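Local coordinates for protein probable ribosomal RNA small subunit methyltransferase (Thermus thermophilus, PDB 3DMH) that transfers a methyl group from S-adenosylmethionine to N2 of a guanosine in the 16S RNA of the small ribosomal subunit, at residues 25-30 and 54-59; 235-240 and 254-259. All blocks are in the same frame, centred on the assembly; numbering follows the deposited sequence. Where two conformers were deposited one is given.

The two contacts lie on opposite sides of the centre of the chain, about 31 Å apart between their centres and about 13 Å at their nearest atoms, and they share no helix or strand. Contact 1 joins two loops of the N-terminal half, one of them following strand 48-51 of the first seven-stranded sheet; contact 2 pairs two neighbouring parallel strands of the second sheet, which has the same strand order. Both are partly buried. In contact 1 one direct backbone bond, a water and the methyls of a valine do the joining, with an exposed arginine at the margin; contact 2 has four backbone bonds in regular register and aliphatic pairs on both faces of the sheet.

Contact 1 of 2, residues 25-30 and 54-59; sequences PGARGY and PGVGWG. With SO4 (sulfate ion), chain C.
Val-56 rests against the backbone of Arg-28 and Gly-29 and is tied to it by one hydrogen bond, from its N to Arg-28 O at 3.0 Å, bent at the hydrogen (136°). Its CG1, anti to the carbonyl carbon (chi1 -61°), reaches Ala-27 CB at 3.8 Å, while CG2 lies over the Gly-29 peptide, 3.6 Å from Gly-29 O. Gly-29 and Gly-55 are the nearest pair, CA to CA 4.7 Å, and Gly-55 CA lies 3.3 Å from Arg-28 O. A water extends the grip, donating to Gly-29 O (2.9 Å) and Pro-54 O and accepting from Trp-58 N. Pro-54 O also takes the Gly-57 N bond that closes the type II' turn 54-57, and Glu-73 holds Gly-55 N. The extended Arg-28 side chain turns outward, its NE bonding weakly to O4 (3.1 Å) of a sulfate, probably from the crystallisation liquor. The glycine-rich loop after strand 48-51 sits where class I methyltransferases usually carry their cofactor loop, but the bound S-adenosylmethionine lies about 7 Å from the Arg-28 side chain. The contact joins this loop to the one before helix 33-41, with Ala-27 and Val-56 against Cys-81 of helix 76-84 and Val-56 and Trp-58 against Leu-21 of strand 19-23.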
ATOM      1  N   PRO A  25     -11.723  -4.698   6.158  1.00 18.16           N
ATOM      2  CA  PRO A  25     -11.737  -3.815   4.992  1.00 18.73           C
ATOM      3  C   PRO A  25     -10.338  -3.237   4.742  1.00 19.85           C
ATOM      4  O   PRO A  25      -9.599  -2.924   5.671  1.00 19.07           O
ATOM      5  CB  PRO A  25     -12.735  -2.726   5.392  1.00 18.74           C
ATOM      6  CG  PRO A  25     -13.695  -3.434   6.359  1.00 18.70           C
ATOM      7  CD  PRO A  25     -12.727  -4.303   7.167  1.00 18.48           C
ATOM      8  N   GLY A  26      -9.955  -3.174   3.468  1.00 20.03           N
ATOM      9  CA  GLY A  26      -8.657  -2.587   3.108  1.00 21.07           C
ATOM     10  C   GLY A  26      -7.443  -3.504   3.173  1.00 21.00           C
ATOM     11  O   GLY A  26      -6.311  -3.089   2.874  1.00 22.42           O
ATOM     12  N   ALA A  27      -7.649  -4.764   3.561  1.00 20.74           N
ATOM     13  CA  ALA A  27      -6.574  -5.748   3.572  1.00 20.24           C
ATOM     14  C   ALA A  27      -6.643  -6.687   2.345  1.00 20.65           C
ATOM     15  O   ALA A  27      -7.719  -7.256   2.039  1.00 22.60           O
ATOM     16  CB  ALA A  27      -6.625  -6.568   4.857  1.00 19.75           C
ATOM     17  N   ARG A  28      -5.517  -6.824   1.641  1.00 20.35           N
ATOM     18  CA  ARG A  28      -5.393  -7.703   0.465  1.00 21.39           C
ATOM     19  C   ARG A  28      -5.416  -9.178   0.847  1.00 21.87           C
ATOM     20  O   ARG A  28      -5.069  -9.553   1.961  1.00 20.60           O
ATOM     21  CB  ARG A  28      -4.058  -7.463  -0.258  1.00 22.85           C
ATOM     22  CG  ARG A  28      -3.844  -6.144  -0.978  1.00 24.97           C
ATOM     23  CD  ARG A  28      -2.480  -6.287  -1.664  1.00 28.67           C
ATOM     24  NE  ARG A  28      -1.963  -5.060  -2.285  1.00 30.27           N
ATOM     25  CZ  ARG A  28      -1.058  -4.241  -1.732  1.00 32.50           C
ATOM     26  NH1 ARG A  28      -0.549  -4.490  -0.526  1.00 30.70           N
ATOM     27  NH2 ARG A  28      -0.663  -3.161  -2.397  1.00 32.86           N
ATOM     28  N   GLY A  29      -5.807 -10.029  -0.097  1.00 22.29           N
ATOM     29  CA  GLY A  29      -5.591 -11.469   0.053  1.00 24.12           C
ATOM     30  C   GLY A  29      -6.807 -12.297   0.414  1.00 24.82           C
ATOM     31  O   GLY A  29      -6.688 -13.518   0.616  1.00 24.93           O
ATOM     32  N   TYR A  30      -7.960 -11.633   0.518  1.00 25.72           N
ATOM     33  CA  TYR A  30      -9.242 -12.286   0.819  1.00 27.73           C
ATOM     34  C   TYR A  30     -10.087 -12.358  -0.452  1.00 27.22           C
ATOM     35  O   TYR A  30     -10.298 -11.340  -1.118  1.00 27.58           O
ATOM     36  CB  TYR A  30      -9.982 -11.485   1.895  1.00 29.61           C
ATOM     37  CG  TYR A  30     -11.447 -11.831   2.110  1.00 32.25           C
ATOM     38  CD1 TYR A  30     -11.831 -13.093   2.569  1.00 32.75           C
ATOM     39  CD2 TYR A  30     -12.446 -10.877   1.882  1.00 34.70           C
ATOM     40  CE1 TYR A  30     -13.178 -13.402   2.776  1.00 34.24           C
ATOM     41  CE2 TYR A  30     -13.791 -11.176   2.091  1.00 35.18           C
ATOM     42  CZ  TYR A  30     -14.144 -12.439   2.538  1.00 34.06           C
ATOM     43  OH  TYR A  30     -15.476 -12.737   2.745  1.00 34.79           O
ATOM     44  N   PRO A  54       2.038 -11.839   1.801  1.00 19.15           N
ATOM     45  CA  PRO A  54       0.986 -12.690   2.402  1.00 19.75           C
ATOM     46  C   PRO A  54      -0.422 -12.130   2.388  1.00 19.98           C
ATOM     47  O   PRO A  54      -1.365 -12.918   2.362  1.00 19.89           O
ATOM     48  CB  PRO A  54       1.436 -12.853   3.854  1.00 20.25           C
ATOM     49  CG  PRO A  54       2.268 -11.627   4.122  1.00 19.99           C
ATOM     50  CD  PRO A  54       2.972 -11.301   2.811  1.00 19.63           C
ATOM     51  N   GLY A  55      -0.581 -10.813   2.418  1.00 19.30           N
ATOM     52  CA  GLY A  55      -1.931 -10.254   2.676  1.00 19.01           C
ATOM     53  C   GLY A  55      -2.434 -10.814   3.995  1.00 18.75           C
ATOM     54  O   GLY A  55      -1.705 -10.869   4.974  1.00 19.46           O
ATOM     55  N   VAL A  56      -3.699 -11.244   4.014  1.00 18.70           N
ATOM     56  CA  VAL A  56      -4.282 -11.819   5.242  1.00 18.88           C
ATOM     57  C   VAL A  56      -3.747 -13.232   5.558  1.00 19.25           C
ATOM     58  O   VAL A  56      -4.061 -13.812   6.616  1.00 19.12           O
ATOM     59  CB  VAL A  56      -5.843 -11.793   5.241  1.00 18.33           C
ATOM     60  CG1 VAL A  56      -6.358 -10.346   5.149  1.00 19.14           C
ATOM     61  CG2 VAL A  56      -6.363 -12.626   4.107  1.00 19.87           C
ATOM     62  N   GLY A  57      -2.922 -13.787   4.661  1.00 19.13           N
ATOM     63  CA  GLY A  57      -2.209 -15.046   4.956  1.00 18.58           C
ATOM     64  C   GLY A  57      -2.851 -16.348   4.509  1.00 18.55           C
ATOM     65  O   GLY A  57      -2.434 -17.429   4.932  1.00 19.11           O
ATOM     66  N   TRP A  58      -3.873 -16.237   3.662  1.00 18.91           N
ATOM     67  CA  TRP A  58      -4.567 -17.429   3.157  1.00 19.41           C
ATOM     68  C   TRP A  58      -3.715 -18.307   2.248  1.00 19.80           C
ATOM     69  O   TRP A  58      -3.731 -19.523   2.363  1.00 19.99           O
ATOM     70  CB  TRP A  58      -5.844 -16.997   2.452  1.00 20.44           C
ATOM     71  CG  TRP A  58      -6.725 -18.117   1.931  1.00 20.20           C
ATOM     72  CD1 TRP A  58      -7.145 -18.278   0.645  1.00 21.36           C
ATOM     73  CD2 TRP A  58      -7.332 -19.186   2.689  1.00 21.04           C
ATOM     74  NE1 TRP A  58      -7.959 -19.382   0.540  1.00 21.90           N
ATOM     75  CE2 TRP A  58      -8.097 -19.958   1.774  1.00 22.31           C
ATOM     76  CE3 TRP A  58      -7.298 -19.568   4.038  1.00 23.44           C
ATOM     77  CZ2 TRP A  58      -8.817 -21.090   2.160  1.00 22.35           C
ATOM     78  CZ3 TRP A  58      -8.014 -20.700   4.423  1.00 22.65           C
ATOM     79  CH2 TRP A  58      -8.766 -21.450   3.482  1.00 22.53           C
ATOM     80  N   GLY A  59      -2.953 -17.676   1.359  1.00 19.61           N
ATOM     81  CA  GLY A  59      -2.184 -18.424   0.355  1.00 19.73           C
ATOM     82  C   GLY A  59      -1.179 -19.421   0.916  1.00 19.48           C
ATOM     83  O   GLY A  59      -1.032 -20.529   0.365  1.00 21.05           O
TER
HETATM   84  S   SO4 C 383      -0.856  -6.368  -5.684  1.00 31.63           S
HETATM   85  O1  SO4 C 383      -0.443  -7.364  -4.680  1.00 30.82           O
HETATM   86  O2  SO4 C 383       0.126  -5.299  -5.813  1.00 32.58           O
HETATM   87  O3  SO4 C 383      -0.970  -7.032  -6.997  1.00 30.80           O
HETATM   88  O4  SO4 C 383      -2.154  -5.834  -5.282  1.00 33.05           O
HETATM   89  O   HOH W   1      -4.089 -14.251   1.605  1.00 21.86           O

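Contact 2 of 2, residues 235-240 and 254-259; sequences RQVLDL and MGAEVV
Val-237 fits between Ala-256 and Val-258 with its two methyls parted. CG1 is anti to the backbone N (chi1 172°) and lies 4.1 Å from Val-258 CG1, the two valines side by side and pointing the same way; CG2, anti to the carbonyl carbon, meets Ala-256 CB at 3.6 Å. Leu-251 of helix 248-253 packs on both valines, so the helix that connects the strands lies against this face of the sheet at the two valines. Across the sheet, Leu-238 has CG anti to its N and chi2 of 64°, which brings CD1 to 4.0 Å from Val-259 CG1 as the two side chains cross obliquely. On this face too, Gln-236 and Glu-257 stand beside each other near the strand starts, and the Gln-236 amide oxygen is bonded to Arg-331. Four backbone bonds of 2.8 to 3.1 Å set the parallel register: Glu-257 N to Arg-235 O, Val-237 N to Glu-257 O, Val-259 N to Val-237 O and Asp-239 N to Val-259 O. Gly-255 ends helix 248-253 in a Schellman motif and leads into the second strand, completing a right-handed beta-alpha-beta crossover of the Rossmann-like methyltransferase fold. Backbone bonds and aliphatic contacts therefore join strand 236-240 to strand 257-262 on one edge, while strand 299-304 bonds to the other; the Asp-239 side chain, whose OD2 is bonded to Thr-248, lies about 4 Å from the bound S-adenosylmethionine.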
ATOM      1  N   ARG A 235      -0.317  25.443  11.119  1.00 24.24           N
ATOM      2  CA  ARG A 235      -1.520  24.605  11.201  1.00 24.48           C
ATOM      3  C   ARG A 235      -1.133  23.131  11.269  1.00 23.28           C
ATOM      4  O   ARG A 235      -0.120  22.716  10.698  1.00 23.35           O
ATOM      5  CB  ARG A 235      -2.460  24.825   9.995  1.00 24.75           C
ATOM      6  CG  ARG A 235      -2.886  26.277   9.745  1.00 28.18           C
ATOM      7  CD  ARG A 235      -3.729  26.845  10.853  1.00 32.77           C
ATOM      8  NE  ARG A 235      -4.023  28.253  10.609  1.00 36.03           N
ATOM      9  CZ  ARG A 235      -5.089  28.698   9.949  1.00 37.64           C
ATOM     10  NH1 ARG A 235      -5.980  27.837   9.459  1.00 39.10           N
ATOM     11  NH2 ARG A 235      -5.264  30.006   9.784  1.00 37.08           N
ATOM     12  N   GLN A 236      -1.956  22.352  11.959  1.00 22.41           N
ATOM     13  CA  GLN A 236      -1.804  20.897  12.020  1.00 21.40           C
ATOM     14  C   GLN A 236      -2.538  20.254  10.848  1.00 20.77           C
ATOM     15  O   GLN A 236      -3.744  20.441  10.687  1.00 19.95           O
ATOM     16  CB  GLN A 236      -2.308  20.374  13.365  1.00 22.21           C
ATOM     17  CG  GLN A 236      -1.398  20.785  14.516  1.00 24.32           C
ATOM     18  CD  GLN A 236      -2.010  20.532  15.875  1.00 27.61           C
ATOM     19  OE1 GLN A 236      -3.226  20.398  16.010  1.00 29.33           O
ATOM     20  NE2 GLN A 236      -1.168  20.480  16.900  1.00 30.76           N
ATOM     21  N   VAL A 237      -1.785  19.531  10.022  1.00 19.47           N
ATOM     22  CA  VAL A 237      -2.318  18.954   8.787  1.00 19.77           C
ATOM     23  C   VAL A 237      -2.196  17.440   8.872  1.00 19.78           C
ATOM     24  O   VAL A 237      -1.163  16.927   9.307  1.00 20.81           O
ATOM     25  CB  VAL A 237      -1.517  19.444   7.555  1.00 19.74           C
ATOM     26  CG1 VAL A 237      -1.929  18.696   6.278  1.00 21.64           C
ATOM     27  CG2 VAL A 237      -1.702  20.947   7.363  1.00 20.56           C
ATOM     28  N   LEU A 238      -3.257  16.728   8.478  1.00 18.63           N
ATOM     29  CA  LEU A 238      -3.199  15.285   8.284  1.00 18.77           C
ATOM     30  C   LEU A 238      -3.313  15.018   6.794  1.00 18.63           C
ATOM     31  O   LEU A 238      -4.247  15.525   6.166  1.00 19.90           O
ATOM     32  CB  LEU A 238      -4.359  14.590   8.990  1.00 19.19           C
ATOM     33  CG  LEU A 238      -4.420  13.059   8.879  1.00 19.51           C
ATOM     34  CD1 LEU A 238      -3.228  12.400   9.553  1.00 20.51           C
ATOM     35  CD2 LEU A 238      -5.698  12.596   9.570  1.00 20.04           C
ATOM     36  N   ASP A 239      -2.366  14.242   6.259  1.00 18.89           N
ATOM     37  CA  ASP A 239      -2.370  13.847   4.841  1.00 18.38           C
ATOM     38  C   ASP A 239      -2.773  12.374   4.822  1.00 19.40           C
ATOM     39  O   ASP A 239      -1.980  11.508   5.237  1.00 20.08           O
ATOM     40  CB  ASP A 239      -0.974  14.064   4.233  1.00 19.31           C
ATOM     41  CG  ASP A 239      -0.891  13.720   2.751  1.00 18.75           C
ATOM     42  OD1 ASP A 239      -1.849  13.179   2.176  1.00 20.61           O
ATOM     43  OD2 ASP A 239       0.190  13.979   2.192  1.00 22.04           O
ATOM     44  N   LEU A 240      -4.012  12.097   4.383  1.00 18.38           N
ATOM     45  CA  LEU A 240      -4.526  10.720   4.365  1.00 18.67           C
ATOM     46  C   LEU A 240      -4.055  10.018   3.103  1.00 19.26           C
ATOM     47  O   LEU A 240      -4.491  10.344   1.978  1.00 19.85           O
ATOM     48  CB  LEU A 240      -6.060  10.710   4.417  1.00 19.79           C
ATOM     49  CG  LEU A 240      -6.725  11.161   5.708  1.00 18.94           C
ATOM     50  CD1 LEU A 240      -8.202  11.429   5.517  1.00 21.28           C
ATOM     51  CD2 LEU A 240      -6.527  10.116   6.803  1.00 20.97           C
ATOM     52  N   MET A 254       5.483  24.888   3.368  1.00 23.32           N
ATOM     53  CA  MET A 254       4.623  26.039   3.646  1.00 24.45           C
ATOM     54  C   MET A 254       4.462  26.315   5.145  1.00 24.06           C
ATOM     55  O   MET A 254       3.790  27.274   5.526  1.00 24.54           O
ATOM     56  CB  MET A 254       3.248  25.879   2.979  1.00 24.46           C
ATOM     57  CG  MET A 254       3.253  25.818   1.445  1.00 25.58           C
ATOM     58  SD  MET A 254       1.674  25.265   0.736  1.00 27.49           S
ATOM     59  CE  MET A 254       0.693  26.756   0.843  1.00 30.57           C
ATOM     60  N   GLY A 255       5.078  25.492   5.989  1.00 23.47           N
ATOM     61  CA  GLY A 255       5.126  25.757   7.432  1.00 23.40           C
ATOM     62  C   GLY A 255       4.075  25.041   8.268  1.00 23.06           C
ATOM     63  O   GLY A 255       3.906  25.350   9.456  1.00 23.00           O
ATOM     64  N   ALA A 256       3.353  24.110   7.648  1.00 23.16           N
ATOM     65  CA  ALA A 256       2.388  23.286   8.358  1.00 22.98           C
ATOM     66  C   ALA A 256       3.113  22.257   9.211  1.00 22.58           C
ATOM     67  O   ALA A 256       4.236  21.835   8.881  1.00 22.54           O
ATOM     68  CB  ALA A 256       1.473  22.571   7.364  1.00 22.82           C
ATOM     69  N   GLU A 257       2.468  21.840  10.296  0.50 22.30           N
ATOM     70  CA  GLU A 257       2.937  20.710  11.098  0.50 22.49           C
ATOM     71  C   GLU A 257       2.185  19.461  10.639  0.50 22.42           C
ATOM     72  O   GLU A 257       1.064  19.205  11.080  0.50 22.35           O
ATOM     73  CB  GLU A 257       2.721  20.995  12.588  0.50 22.51           C
ATOM     74  CG  GLU A 257       3.291  22.352  13.016  0.50 22.30           C
ATOM     75  CD  GLU A 257       3.055  22.706  14.480  0.50 23.19           C
ATOM     76  OE1 GLU A 257       2.631  21.837  15.269  0.50 24.56           O
ATOM     77  OE2 GLU A 257       3.311  23.873  14.845  0.50 23.47           O
ATOM     78  N   VAL A 258       2.815  18.707   9.736  1.00 21.96           N
ATOM     79  CA  VAL A 258       2.151  17.657   8.952  1.00 21.76           C
ATOM     80  C   VAL A 258       2.372  16.269   9.529  1.00 21.73           C
ATOM     81  O   VAL A 258       3.497  15.921   9.922  1.00 21.37           O
ATOM     82  CB  VAL A 258       2.626  17.670   7.478  1.00 22.59           C
ATOM     83  CG1 VAL A 258       1.724  16.790   6.635  1.00 22.71           C
ATOM     84  CG2 VAL A 258       2.634  19.087   6.908  1.00 22.13           C
ATOM     85  N   VAL A 259       1.273  15.511   9.579  1.00 20.40           N
ATOM     86  CA  VAL A 259       1.290  14.080   9.875  1.00 20.00           C
ATOM     87  C   VAL A 259       0.797  13.380   8.623  1.00 20.38           C
ATOM     88  O   VAL A 259      -0.298  13.683   8.153  1.00 21.02           O
ATOM     89  CB  VAL A 259       0.344  13.715  11.019  1.00 19.26           C
ATOM     90  CG1 VAL A 259       0.340  12.189  11.244  1.00 18.68           C
ATOM     91  CG2 VAL A 259       0.758  14.424  12.300  1.00 19.68           C
TER